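Mandelate racemase/muconate lactonizing protein (Paenibacillus sp., PDB 3V5C) probably catalyses the dehydration of galacturonate as a magnesium-binding member of the enolase superfamily. Local coordinates at residues D53-Y58 with L103-G108; K16-K21 with I47-I52; K109-L114 with P363-V368; T6-D11 with R75-L80. The protein carries 1 engineered substitution. All blocks are in the same frame, centred on the assembly; numbering follows the deposited sequence.

Interaction 1: residues D53-Y58 with L103-G108; sequences DGQTGY and LGQRQG
D53 and R106 form a salt bridge between the turn that leads into strand 55-60 and the last turns of helix 92-107. The D53 side chain leaves its backbone with CG anti to N (chi1 -169°), which swings it across the end of the arginine. Its CB already lies 3.7 Å from R106 NH2, and CG sits about equally far from both terminal nitrogens. At the tip, OD2 takes a bond from R106 NH1 at 2.9 Å through its anti lone pair, the one turned away from OD1, while R106 NH2 adds a weak bond to the same oxygen at 3.2 Å. The carboxylate and guanidinium planes stand 79° apart, so this is no flat, paired fork. Instead R106 grips D53 end-on, with NH1 on OD2 and NH2 on the backbone O at 3.0 Å, that oxygen lying in the guanidinium plane. Bends at chi2 and chi3 curl the arginine round to make both bonds. W12 adds a cation-pi contact to R106.

Where the strand begins, Q55 was modelled in two conformers, so its contacts are less certain; in the one described, NE2 lies 3.5 Å from Q105 CB. That NE2 also donates to T56 O at 2.8 Å, nearly straight, and to a water that in turn donates to Q105 OE1. Q105 NE2 turns to D101.

The ion pair of D53 and R106 lies near the surface, where solvent would probably weaken it; the added bond to the D53 carbonyl ties the guanidinium to the turn's backbone as well as to its carboxylate.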
loop_
_atom_site.group_PDB
_atom_site.type_symbol
_atom_site.label_atom_id
_atom_site.label_comp_id
_atom_site.label_asym_id
_atom_site.label_seq_id
_atom_site.Cartn_x
_atom_site.Cartn_y
_atom_site.Cartn_z
ATOM N N ASP A 53 -7.350 -29.193 -0.376
ATOM C CA ASP A 53 -6.684 -30.421 -0.803
ATOM C C ASP A 53 -5.410 -30.690 0.008
ATOM O O ASP A 53 -4.353 -30.965 -0.559
ATOM C CB ASP A 53 -6.347 -30.340 -2.298
ATOM C CG ASP A 53 -5.891 -31.673 -2.865
ATOM O OD1 ASP A 53 -6.478 -32.695 -2.464
ATOM O OD2 ASP A 53 -4.954 -31.695 -3.687
ATOM N N GLY A 54 -5.514 -30.581 1.327
ATOM C CA GLY A 54 -4.420 -30.943 2.221
ATOM C C GLY A 54 -3.194 -30.040 2.260
ATOM O O GLY A 54 -2.161 -30.405 2.830
ATOM N N GLN A 55 -3.309 -28.861 1.656
ATOM C CA GLN A 55 -2.227 -27.881 1.637
ATOM C C GLN A 55 -2.748 -26.566 2.206
ATOM O O GLN A 55 -3.922 -26.246 2.047
ATOM C CB GLN A 55 -1.725 -27.674 0.202
ATOM C CG GLN A 55 -0.973 -26.373 -0.066
ATOM C CD GLN A 55 0.484 -26.426 0.365
ATOM O OE1 GLN A 55 1.238 -27.324 -0.032
ATOM N NE2 GLN A 55 0.890 -25.462 1.182
ATOM N N THR A 56 -1.879 -25.817 2.878
ATOM C CA THR A 56 -2.266 -24.509 3.430
ATOM C C THR A 56 -1.777 -23.296 2.633
ATOM O O THR A 56 -0.731 -23.321 1.986
ATOM C CB THR A 56 -1.757 -24.314 4.883
ATOM O OG1 THR A 56 -0.330 -24.428 4.908
ATOM C CG2 THR A 56 -2.385 -25.329 5.832
ATOM N N GLY A 57 -2.556 -22.225 2.688
ATOM C CA GLY A 57 -2.108 -20.932 2.204
ATOM C C GLY A 57 -2.475 -19.908 3.260
ATOM O O GLY A 57 -3.469 -20.082 3.971
ATOM N N TYR A 58 -1.675 -18.854 3.367
ATOM C CA TYR A 58 -1.842 -17.821 4.377
ATOM C C TYR A 58 -2.028 -16.453 3.715
ATOM O O TYR A 58 -1.417 -16.164 2.681
ATOM C CB TYR A 58 -0.557 -17.718 5.198
ATOM C CG TYR A 58 -0.356 -18.747 6.292
ATOM C CD1 TYR A 58 -0.734 -18.463 7.608
ATOM C CD2 TYR A 58 0.287 -19.958 6.042
ATOM C CE1 TYR A 58 -0.526 -19.365 8.631
ATOM C CE2 TYR A 58 0.499 -20.886 7.085
ATOM C CZ TYR A 58 0.086 -20.577 8.361
ATOM O OH TYR A 58 0.287 -21.458 9.405
ATOM N N LEU A 103 -2.471 -21.067 -4.145
ATOM C CA LEU A 103 -2.182 -21.399 -5.547
ATOM C C LEU A 103 -0.680 -21.363 -5.798
ATOM O O LEU A 103 -0.133 -22.234 -6.479
ATOM C CB LEU A 103 -2.934 -20.464 -6.518
ATOM C CG LEU A 103 -4.444 -20.654 -6.681
ATOM C CD1 LEU A 103 -5.054 -19.473 -7.446
ATOM C CD2 LEU A 103 -4.755 -21.972 -7.392
ATOM N N GLY A 104 -0.005 -20.363 -5.231
ATOM C CA GLY A 104 1.439 -20.282 -5.315
ATOM C C GLY A 104 2.127 -21.483 -4.678
ATOM O O GLY A 104 3.046 -22.052 -5.266
ATOM N N GLN A 105 1.670 -21.893 -3.495
ATOM C CA GLN A 105 2.260 -23.067 -2.837
ATOM C C GLN A 105 2.060 -24.329 -3.683
ATOM O O GLN A 105 3.004 -25.106 -3.869
ATOM C CB GLN A 105 1.693 -23.288 -1.428
ATOM C CG GLN A 105 1.809 -22.078 -0.487
ATOM C CD GLN A 105 3.235 -21.594 -0.281
ATOM O OE1 GLN A 105 4.185 -22.386 -0.190
ATOM N NE2 GLN A 105 3.391 -20.285 -0.209
ATOM N N ARG A 106 0.842 -24.518 -4.189
ATOM C CA ARG A 106 0.481 -25.732 -4.923
ATOM C C ARG A 106 1.260 -25.833 -6.232
ATOM O O ARG A 106 1.798 -26.899 -6.575
ATOM C CB ARG A 106 -1.032 -25.744 -5.176
ATOM C CG ARG A 106 -1.557 -26.895 -6.063
ATOM C CD ARG A 106 -1.022 -28.270 -5.658
ATOM N NE ARG A 106 -1.362 -28.716 -4.310
ATOM C CZ ARG A 106 -2.488 -29.344 -3.972
ATOM N NH1 ARG A 106 -3.434 -29.561 -4.872
ATOM N NH2 ARG A 106 -2.684 -29.731 -2.720
ATOM N N GLN A 107 1.348 -24.719 -6.950
ATOM C CA GLN A 107 2.021 -24.684 -8.249
ATOM C C GLN A 107 3.525 -24.425 -8.144
ATOM O O GLN A 107 4.251 -24.536 -9.142
ATOM C CB GLN A 107 1.401 -23.616 -9.157
ATOM C CG GLN A 107 -0.048 -23.833 -9.566
ATOM C CD GLN A 107 -0.525 -22.763 -10.544
ATOM O OE1 GLN A 107 0.120 -22.499 -11.564
ATOM N NE2 GLN A 107 -1.647 -22.131 -10.226
ATOM N N GLY A 108 3.994 -24.060 -6.951
ATOM C CA GLY A 108 5.399 -23.771 -6.737
ATOM C C GLY A 108 5.830 -22.539 -7.510
ATOM O O GLY A 108 6.888 -22.527 -8.128
HETATM O O HOH W 1 3.686 -24.802 1.519
#

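Interaction 2: residues K16-K21 with I47-I52; sequences KIEFAK and IARITI
The beta hairpin of strands 14-30 and 42-52 pairs E18 with R49 twice over, once through the backbone and once through the side chains. Backbone bonds run both ways, with R49 N to E18 O at 2.8 Å and E18 N to R49 O at 2.9 Å. Above them R49 grips the carboxylate side-on: NE donates to OE1 and NH1 to OE2, each nitrogen-oxygen distance being 2.9 Å. Both oxygens lie near the guanidinium plane, yet the nitrogens meet them from above the carboxylate plane, for the two planes are 52° apart. The bend of R49 at chi3 (74°) turns NE and NH1 back over the glutamate. A water donates to both E18 OE1 and R49 O and accepts from T51 OG1.

The hairpin belongs to the antiparallel sheet of the capping domain that enolase-superfamily proteins place beside their barrel. Helix 371-380 packs on the face bearing E18, A20 and R49, and its T375 takes a bond from R49 NH1, while Y58 OH bonds to NH2. A leucine in place of R49 would probably leave the buried E18 carboxylate without its charged mate and T375 and Y58 without that donor. On the other face I17 and I50 lie side by side, their CG1 atoms 4.1 Å apart. Near the far end, A20 and I47 form another hydrogen-bonded pair, A20 O accepting from I47 N at 2.8 Å.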
loop_
_atom_site.group_PDB
_atom_site.type_symbol
_atom_site.label_atom_id
_atom_site.label_comp_id
_atom_site.label_asym_id
_atom_site.label_seq_id
_atom_site.Cartn_x
_atom_site.Cartn_y
_atom_site.Cartn_z
ATOM N N LYS A 16 -10.718 -26.233 5.326
ATOM C CA LYS A 16 -10.644 -25.548 6.606
ATOM C C LYS A 16 -10.288 -24.086 6.381
ATOM O O LYS A 16 -9.576 -23.754 5.426
ATOM C CB LYS A 16 -9.576 -26.211 7.479
ATOM C CG LYS A 16 -9.648 -25.887 8.961
ATOM C CD LYS A 16 -8.576 -26.699 9.711
ATOM C CE LYS A 16 -8.796 -26.662 11.213
ATOM N NZ LYS A 16 -7.838 -27.549 11.936
ATOM N N ILE A 17 -10.842 -23.224 7.231
ATOM C CA ILE A 17 -10.504 -21.808 7.259
ATOM C C ILE A 17 -10.270 -21.434 8.717
ATOM O O ILE A 17 -11.113 -21.706 9.571
ATOM C CB ILE A 17 -11.636 -20.935 6.673
ATOM C CG1 ILE A 17 -11.833 -21.242 5.185
ATOM C CG2 ILE A 17 -11.304 -19.435 6.868
ATOM C CD1 ILE A 17 -13.126 -20.640 4.611
ATOM N N GLU A 18 -9.109 -20.838 8.999
ATOM C CA GLU A 18 -8.755 -20.435 10.350
ATOM C C GLU A 18 -8.352 -18.975 10.325
ATOM O O GLU A 18 -7.844 -18.487 9.318
ATOM C CB GLU A 18 -7.602 -21.279 10.866
ATOM C CG GLU A 18 -7.911 -22.760 10.879
ATOM C CD GLU A 18 -6.660 -23.598 11.049
ATOM O OE1 GLU A 18 -6.010 -23.913 10.026
ATOM O OE2 GLU A 18 -6.332 -23.929 12.203
ATOM N N PHE A 19 -8.579 -18.293 11.442
ATOM C CA PHE A 19 -8.376 -16.851 11.518
ATOM C C PHE A 19 -7.656 -16.479 12.794
ATOM O O PHE A 19 -7.964 -16.998 13.867
ATOM C CB PHE A 19 -9.730 -16.143 11.483
ATOM C CG PHE A 19 -9.636 -14.649 11.588
ATOM C CD1 PHE A 19 -9.693 -14.023 12.826
ATOM C CD2 PHE A 19 -9.472 -13.875 10.452
ATOM C CE1 PHE A 19 -9.596 -12.633 12.914
ATOM C CE2 PHE A 19 -9.377 -12.493 10.539
ATOM C CZ PHE A 19 -9.434 -11.877 11.766
ATOM N N ALA A 20 -6.736 -15.529 12.685
ATOM C CA ALA A 20 -6.027 -15.027 13.853
ATOM C C ALA A 20 -5.517 -13.626 13.605
ATOM O O ALA A 20 -5.300 -13.229 12.459
ATOM C CB ALA A 20 -4.867 -15.940 14.201
ATOM N N LYS A 21 -5.300 -12.885 14.685
ATOM C CA LYS A 21 -4.729 -11.541 14.589
ATOM C C LYS A 21 -3.292 -11.608 15.070
ATOM O O LYS A 21 -3.039 -12.044 16.195
ATOM C CB LYS A 21 -5.547 -10.552 15.431
ATOM C CG LYS A 21 -4.941 -9.158 15.568
ATOM C CD LYS A 21 -5.742 -8.290 16.541
ATOM C CE LYS A 21 -7.203 -8.158 16.123
ATOM N NZ LYS A 21 -7.365 -7.324 14.893
ATOM N N ILE A 47 -5.067 -12.292 9.808
ATOM C CA ILE A 47 -4.611 -13.308 8.870
ATOM C C ILE A 47 -5.586 -14.475 8.858
ATOM O O ILE A 47 -6.156 -14.821 9.889
ATOM C CB ILE A 47 -3.212 -13.815 9.295
ATOM C CG1 ILE A 47 -2.155 -12.730 9.051
ATOM C CG2 ILE A 47 -2.845 -15.128 8.595
ATOM C CD1 ILE A 47 -1.884 -12.458 7.602
ATOM N N ALA A 48 -5.794 -15.058 7.686
ATOM C CA ALA A 48 -6.468 -16.344 7.606
ATOM C C ALA A 48 -5.524 -17.383 7.023
ATOM O O ALA A 48 -4.674 -17.086 6.182
ATOM C CB ALA A 48 -7.735 -16.252 6.758
ATOM N N ARG A 49 -5.709 -18.619 7.464
ATOM C CA ARG A 49 -5.018 -19.768 6.931
ATOM C C ARG A 49 -6.097 -20.653 6.292
ATOM O O ARG A 49 -7.044 -21.062 6.967
ATOM C CB ARG A 49 -4.317 -20.506 8.075
ATOM C CG ARG A 49 -3.620 -21.806 7.693
ATOM C CD ARG A 49 -2.656 -22.239 8.817
ATOM N NE ARG A 49 -3.336 -22.780 9.996
ATOM C CZ ARG A 49 -2.759 -22.933 11.192
ATOM N NH1 ARG A 49 -3.444 -23.464 12.198
ATOM N NH2 ARG A 49 -1.501 -22.554 11.387
ATOM N N ILE A 50 -5.985 -20.907 4.996
ATOM C CA ILE A 50 -6.967 -21.763 4.321
ATOM C C ILE A 50 -6.316 -23.099 3.982
ATOM O O ILE A 50 -5.137 -23.156 3.634
ATOM C CB ILE A 50 -7.540 -21.076 3.048
ATOM C CG1 ILE A 50 -8.778 -21.808 2.511
ATOM C CG2 ILE A 50 -6.462 -20.916 1.952
ATOM C CD1 ILE A 50 -9.541 -21.003 1.445
ATOM N N THR A 51 -7.078 -24.185 4.085
ATOM C CA THR A 51 -6.552 -25.489 3.692
ATOM C C THR A 51 -7.419 -26.014 2.562
ATOM O O THR A 51 -8.633 -26.113 2.715
ATOM C CB THR A 51 -6.613 -26.490 4.855
ATOM O OG1 THR A 51 -5.887 -25.982 5.990
ATOM C CG2 THR A 51 -6.005 -27.826 4.424
ATOM N N ILE A 52 -6.784 -26.320 1.439
ATOM C CA ILE A 52 -7.459 -26.857 0.260
ATOM C C ILE A 52 -6.659 -28.071 -0.176
ATOM O O ILE A 52 -5.435 -28.002 -0.307
ATOM C CB ILE A 52 -7.499 -25.831 -0.892
ATOM C CG1 ILE A 52 -8.337 -24.610 -0.509
ATOM C CG2 ILE A 52 -8.034 -26.487 -2.190
ATOM C CD1 ILE A 52 -8.065 -23.394 -1.395
HETATM O O HOH W 2 -6.838 -23.847 7.445
#

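Interaction 3: residues K109-L114 with P363-V368; sequences KPVYDL and PGFGIV
One face of the F365 ring is met by V111, whose CG2 stands 3.7 Å from the ring centroid and only 9° off the normal, a CH-pi contact over the middle of the ring. The second methyl, CG1, comes down toward the rim, 3.9 Å from F365 CE1. With chi1 at 165°, V111 turns CG1 away from its N and holds CG2 beside it, directed at the ring centre. H324 of helix 317-325 meets the same phenylalanine edge-to-face. Within 109-114, P110 CG lies over one face of the Y112 ring, shifted toward its rim.

The backbones join through two bonds that flank P110. G364 N donates to K109 O at 2.9 Å, and V111 N to G364 O at the same distance, each donor lying above the plane of the carbonyl it meets. P110 is the N-cap residue of helix 111-115, and P363 to G366 make a type II' beta turn whose second residue, G364, has the positive phi (63°) that suits glycine. The contact fastens the start of this helix to the loop between strands 356-359 and 368-369, about 250 residues further along the chain. A serine at F365 has no ring for V111 CG2 to rest on and would probably leave a gap beside V111, L100 and H324. D101 OD1 accepts from F365 N, and F365 O accepts from Y350 OH.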
loop_
_atom_site.group_PDB
_atom_site.type_symbol
_atom_site.label_atom_id
_atom_site.label_comp_id
_atom_site.label_asym_id
_atom_site.label_seq_id
_atom_site.Cartn_x
_atom_site.Cartn_y
_atom_site.Cartn_z
ATOM N N LYS A 109 4.996 -21.501 -7.475
ATOM C CA LYS A 109 5.261 -20.261 -8.195
ATOM C C LYS A 109 4.964 -19.070 -7.295
ATOM O O LYS A 109 4.058 -19.144 -6.471
ATOM C CB LYS A 109 4.395 -20.167 -9.448
ATOM C CG LYS A 109 4.783 -21.161 -10.546
ATOM C CD LYS A 109 3.825 -21.106 -11.717
ATOM C CE LYS A 109 4.244 -22.097 -12.790
ATOM N NZ LYS A 109 3.339 -22.047 -13.961
ATOM N N PRO A 110 5.751 -17.985 -7.431
ATOM C CA PRO A 110 5.385 -16.755 -6.720
ATOM C C PRO A 110 4.130 -16.165 -7.358
ATOM O O PRO A 110 3.881 -16.356 -8.548
ATOM C CB PRO A 110 6.582 -15.842 -6.970
ATOM C CG PRO A 110 7.099 -16.285 -8.325
ATOM C CD PRO A 110 6.953 -17.795 -8.267
ATOM N N VAL A 111 3.325 -15.463 -6.574
ATOM C CA VAL A 111 2.104 -14.880 -7.110
ATOM C C VAL A 111 2.360 -13.972 -8.310
ATOM O O VAL A 111 1.581 -13.975 -9.275
ATOM C CB VAL A 111 1.342 -14.121 -6.024
ATOM C CG1 VAL A 111 0.263 -13.202 -6.643
ATOM C CG2 VAL A 111 0.730 -15.120 -5.038
ATOM N N TYR A 112 3.448 -13.216 -8.278
ATOM C CA TYR A 112 3.710 -12.324 -9.400
ATOM C C TYR A 112 3.750 -13.073 -10.746
ATOM O O TYR A 112 3.256 -12.555 -11.741
ATOM C CB TYR A 112 4.929 -11.425 -9.167
ATOM C CG TYR A 112 6.274 -12.112 -9.108
ATOM C CD1 TYR A 112 6.921 -12.517 -10.275
ATOM C CD2 TYR A 112 6.923 -12.298 -7.893
ATOM C CE1 TYR A 112 8.170 -13.120 -10.231
ATOM C CE2 TYR A 112 8.166 -12.906 -7.832
ATOM C CZ TYR A 112 8.785 -13.315 -9.013
ATOM O OH TYR A 112 10.024 -13.907 -8.958
ATOM N N ASP A 113 4.266 -14.306 -10.750
ATOM C CA ASP A 113 4.219 -15.134 -11.963
ATOM C C ASP A 113 2.825 -15.632 -12.319
ATOM O O ASP A 113 2.498 -15.829 -13.492
ATOM C CB ASP A 113 5.147 -16.327 -11.838
ATOM C CG ASP A 113 6.544 -16.002 -12.244
ATOM O OD1 ASP A 113 7.440 -16.807 -11.922
ATOM O OD2 ASP A 113 6.736 -14.946 -12.895
ATOM N N LEU A 114 2.006 -15.864 -11.306
ATOM C CA LEU A 114 0.631 -16.281 -11.545
ATOM C C LEU A 114 -0.252 -15.174 -12.120
ATOM O O LEU A 114 -1.257 -15.469 -12.770
ATOM C CB LEU A 114 -0.017 -16.803 -10.252
ATOM C CG LEU A 114 0.611 -18.020 -9.560
ATOM C CD1 LEU A 114 -0.171 -18.410 -8.299
ATOM C CD2 LEU A 114 0.715 -19.199 -10.506
ATOM N N PRO A 363 7.503 -19.533 -3.425
ATOM C CA PRO A 363 6.090 -19.772 -3.731
ATOM C C PRO A 363 5.129 -18.827 -3.013
ATOM O O PRO A 363 5.391 -18.364 -1.891
ATOM C CB PRO A 363 5.865 -21.217 -3.250
ATOM C CG PRO A 363 7.247 -21.844 -3.269
ATOM C CD PRO A 363 8.166 -20.730 -2.864
ATOM N N GLY A 364 4.004 -18.575 -3.665
ATOM C CA GLY A 364 2.957 -17.722 -3.118
ATOM C C GLY A 364 3.465 -16.308 -2.920
ATOM O O GLY A 364 4.093 -15.713 -3.814
ATOM N N PHE A 365 3.205 -15.747 -1.750
ATOM C CA PHE A 365 3.688 -14.396 -1.470
ATOM C C PHE A 365 5.070 -14.383 -0.821
ATOM O O PHE A 365 5.556 -13.331 -0.439
ATOM C CB PHE A 365 2.680 -13.580 -0.635
ATOM C CG PHE A 365 1.432 -13.191 -1.396
ATOM C CD1 PHE A 365 1.437 -12.105 -2.271
ATOM C CD2 PHE A 365 0.272 -13.927 -1.249
ATOM C CE1 PHE A 365 0.286 -11.743 -2.981
ATOM C CE2 PHE A 365 -0.885 -13.580 -1.938
ATOM C CZ PHE A 365 -0.874 -12.484 -2.823
ATOM N N GLY A 366 5.716 -15.541 -0.728
ATOM C CA GLY A 366 7.089 -15.571 -0.248
ATOM C C GLY A 366 7.248 -15.245 1.229
ATOM O O GLY A 366 8.353 -15.021 1.704
ATOM N N ILE A 367 6.139 -15.218 1.953
ATOM C CA ILE A 367 6.148 -14.963 3.388
ATOM C C ILE A 367 5.981 -16.282 4.137
ATOM O O ILE A 367 5.085 -17.063 3.829
ATOM C CB ILE A 367 4.991 -14.032 3.771
ATOM C CG1 ILE A 367 5.141 -12.700 3.047
ATOM C CG2 ILE A 367 4.907 -13.870 5.288
ATOM C CD1 ILE A 367 3.947 -11.756 3.231
ATOM N N VAL A 368 6.856 -16.551 5.109
ATOM C CA VAL A 368 6.762 -17.804 5.835
ATOM C C VAL A 368 6.148 -17.560 7.210
ATOM O O VAL A 368 6.733 -16.877 8.055
ATOM C CB VAL A 368 8.151 -18.493 5.969
ATOM C CG1 VAL A 368 8.016 -19.818 6.735
ATOM C CG2 VAL A 368 8.733 -18.707 4.593
#

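Interaction 4: residues T6-D11 with R75-L80; sequences TGIQSD and RRLLDL
I8 and L78 lie alongside one another, pointing opposite ways, and the leucine's branched end lies along the isoleucine's CB and CG2. L78 CD2 comes 3.5 Å from I8 CB and 3.6 Å from I8 CG2, while the other methyl, CD1, turns toward the backbone at S10 and lies 3.7 Å from S10 CA. L77 approaches the same isoleucine quite differently, at about a right angle, so that its CD2 touches both I8 CG2 and I8 CD1 at 4.0 Å. Neighbouring leucines therefore take hold of one side chain from two directions. I8 has CG1 anti to its carbonyl carbon (chi1 -60°), an orientation that gives CG2 to L78 and carries CD1 on to L77.

The polar part lies closer to the surface. R76 was modelled in two conformers; in the one described, the chain runs extended from CG to NE and NH1 donates to S10 O at 2.7 Å, a bond that may hold in only part of the molecules. The oxygen lies in the guanidinium plane, but the nitrogen stands above the carbonyl plane of S10, 46° out of it. A water bridges the backbones besides, donating to Q9 O and accepting from L78 N at 2.9 Å.

Two loops thus meet here, the later one turning into the 3-10 segment 77-80. Backbone bonds of L77 to W12 and of R75 to V14 tie the second loop to the start of strand 14-30 and the residues leading into it. Deeper in, helix 92-107 closes the apolar side, with I8 resting on L103 and L77 on V99, W102 and L103.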
loop_
_atom_site.group_PDB
_atom_site.type_symbol
_atom_site.label_atom_id
_atom_site.label_comp_id
_atom_site.label_asym_id
_atom_site.label_seq_id
_atom_site.Cartn_x
_atom_site.Cartn_y
_atom_site.Cartn_z
ATOM N N THR A 6 -6.240 -23.114 -15.111
ATOM C CA THR A 6 -6.555 -24.303 -15.908
ATOM C C THR A 6 -6.163 -25.614 -15.221
ATOM O O THR A 6 -6.784 -26.655 -15.453
ATOM C CB THR A 6 -5.880 -24.250 -17.304
ATOM O OG1 THR A 6 -4.468 -24.049 -17.151
ATOM C CG2 THR A 6 -6.462 -23.117 -18.143
ATOM N N GLY A 7 -5.129 -25.545 -14.385
ATOM C CA GLY A 7 -4.604 -26.702 -13.684
ATOM C C GLY A 7 -5.211 -26.918 -12.307
ATOM O O GLY A 7 -4.744 -27.754 -11.540
ATOM N N ILE A 8 -6.252 -26.164 -11.983
ATOM C CA ILE A 8 -6.999 -26.437 -10.764
ATOM C C ILE A 8 -7.978 -27.560 -11.052
ATOM O O ILE A 8 -8.838 -27.420 -11.920
ATOM C CB ILE A 8 -7.773 -25.206 -10.268
ATOM C CG1 ILE A 8 -6.803 -24.054 -9.983
ATOM C CG2 ILE A 8 -8.621 -25.560 -9.034
ATOM C CD1 ILE A 8 -7.479 -22.761 -9.546
ATOM N N GLN A 9 -7.835 -28.671 -10.332
ATOM C CA GLN A 9 -8.735 -29.813 -10.478
ATOM C C GLN A 9 -10.054 -29.527 -9.775
ATOM O O GLN A 9 -10.092 -28.822 -8.770
ATOM C CB GLN A 9 -8.102 -31.075 -9.896
ATOM C CG GLN A 9 -6.668 -31.306 -10.345
ATOM C CD GLN A 9 -6.523 -31.420 -11.854
ATOM O OE1 GLN A 9 -7.453 -31.823 -12.551
ATOM N NE2 GLN A 9 -5.345 -31.067 -12.366
ATOM N N SER A 10 -11.141 -30.078 -10.297
ATOM C CA SER A 10 -12.458 -29.783 -9.742
ATOM C C SER A 10 -12.714 -30.474 -8.403
ATOM O O SER A 10 -13.674 -30.144 -7.714
ATOM C CB SER A 10 -13.551 -30.163 -10.748
ATOM O OG SER A 10 -13.534 -31.558 -10.964
ATOM N N ASP A 11 -11.860 -31.421 -8.024
ATOM C CA ASP A 11 -12.039 -32.115 -6.748
ATOM C C ASP A 11 -11.422 -31.348 -5.574
ATOM O O ASP A 11 -11.632 -31.710 -4.418
ATOM C CB ASP A 11 -11.465 -33.542 -6.804
ATOM C CG ASP A 11 -9.964 -33.562 -7.019
ATOM O OD1 ASP A 11 -9.492 -32.941 -7.993
ATOM O OD2 ASP A 11 -9.253 -34.190 -6.204
ATOM N N ARG A 75 -16.864 -26.047 -0.457
ATOM C CA ARG A 75 -16.931 -25.519 -1.813
ATOM C C ARG A 75 -15.685 -25.861 -2.632
ATOM O O ARG A 75 -14.574 -25.939 -2.103
ATOM C CB ARG A 75 -17.198 -24.007 -1.801
ATOM C CG ARG A 75 -18.564 -23.614 -1.223
ATOM C CD ARG A 75 -18.842 -22.138 -1.441
ATOM N NE ARG A 75 -19.977 -21.634 -0.662
ATOM C CZ ARG A 75 -21.129 -21.230 -1.187
ATOM N NH1 ARG A 75 -21.316 -21.276 -2.502
ATOM N NH2 ARG A 75 -22.098 -20.779 -0.397
ATOM N N ARG A 76 -15.878 -26.091 -3.927
ATOM C CA ARG A 76 -14.764 -26.337 -4.839
ATOM C C ARG A 76 -14.025 -25.030 -5.128
ATOM O O ARG A 76 -14.653 -24.002 -5.392
ATOM C CB ARG A 76 -15.276 -26.964 -6.140
ATOM C CG ARG A 76 -16.137 -28.202 -5.905
ATOM C CD ARG A 76 -16.622 -28.832 -7.202
ATOM N NE ARG A 76 -17.521 -29.959 -6.934
ATOM C CZ ARG A 76 -17.144 -31.235 -6.875
ATOM N NH1 ARG A 76 -15.881 -31.581 -7.078
ATOM N NH2 ARG A 76 -18.040 -32.177 -6.612
ATOM N N LEU A 77 -12.698 -25.069 -5.041
ATOM C CA LEU A 77 -11.871 -23.885 -5.331
ATOM C C LEU A 77 -12.229 -23.269 -6.685
ATOM O O LEU A 77 -12.308 -22.048 -6.812
ATOM C CB LEU A 77 -10.375 -24.217 -5.275
ATOM C CG LEU A 77 -9.412 -23.108 -5.729
ATOM C CD1 LEU A 77 -9.571 -21.845 -4.877
ATOM C CD2 LEU A 77 -7.989 -23.613 -5.653
ATOM N N LEU A 78 -12.445 -24.098 -7.701
ATOM C CA LEU A 78 -12.818 -23.568 -9.018
ATOM C C LEU A 78 -14.063 -22.685 -8.960
ATOM O O LEU A 78 -14.188 -21.730 -9.730
ATOM C CB LEU A 78 -13.078 -24.695 -10.017
ATOM C CG LEU A 78 -11.860 -25.383 -10.622
ATOM C CD1 LEU A 78 -12.318 -26.545 -11.482
ATOM C CD2 LEU A 78 -11.017 -24.402 -11.441
ATOM N N ASP A 79 -14.983 -23.009 -8.061
ATOM C CA ASP A 79 -16.247 -22.289 -8.001
ATOM C C ASP A 79 -16.102 -20.899 -7.376
ATOM O O ASP A 79 -17.029 -20.089 -7.427
ATOM C CB ASP A 79 -17.304 -23.103 -7.260
ATOM C CG ASP A 79 -17.730 -24.347 -8.033
ATOM O OD1 ASP A 79 -17.623 -24.348 -9.282
ATOM O OD2 ASP A 79 -18.167 -25.313 -7.385
ATOM N N LEU A 80 -14.942 -20.634 -6.777
ATOM C CA LEU A 80 -14.679 -19.303 -6.239
ATOM C C LEU A 80 -14.348 -18.313 -7.349
ATOM O O LEU A 80 -14.239 -17.116 -7.096
ATOM C CB LEU A 80 -13.524 -19.330 -5.240
ATOM C CG LEU A 80 -13.557 -20.323 -4.081
ATOM C CD1 LEU A 80 -12.513 -19.895 -3.054
ATOM C CD2 LEU A 80 -14.919 -20.428 -3.450
HETATM O O HOH W 3 -11.728 -26.922 -7.418
#

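Interactions 1 and 2 share one sheet: their centres are 13 Å apart, G57 O lies 2.8 Å from I50 N across strands 55-60 and 42-52, and T56 CG2 packs 3.6 Å from T51 OG1. Helix 92-107 relates interaction 1 to interactions 3 and 4. Its end passes straight into interaction 3, with centres about 10 Å apart and G104 O 3.0 Å from K109 N, while L103 CD2 reaches I8 CD1 of interaction 4 at 3.6 Å. Interactions 3 and 4 do not touch, their nearest atoms being about 9 Å apart. The magnesium ligands E238 and D261 belong to none of the four contacts, which are structural joints away from the metal.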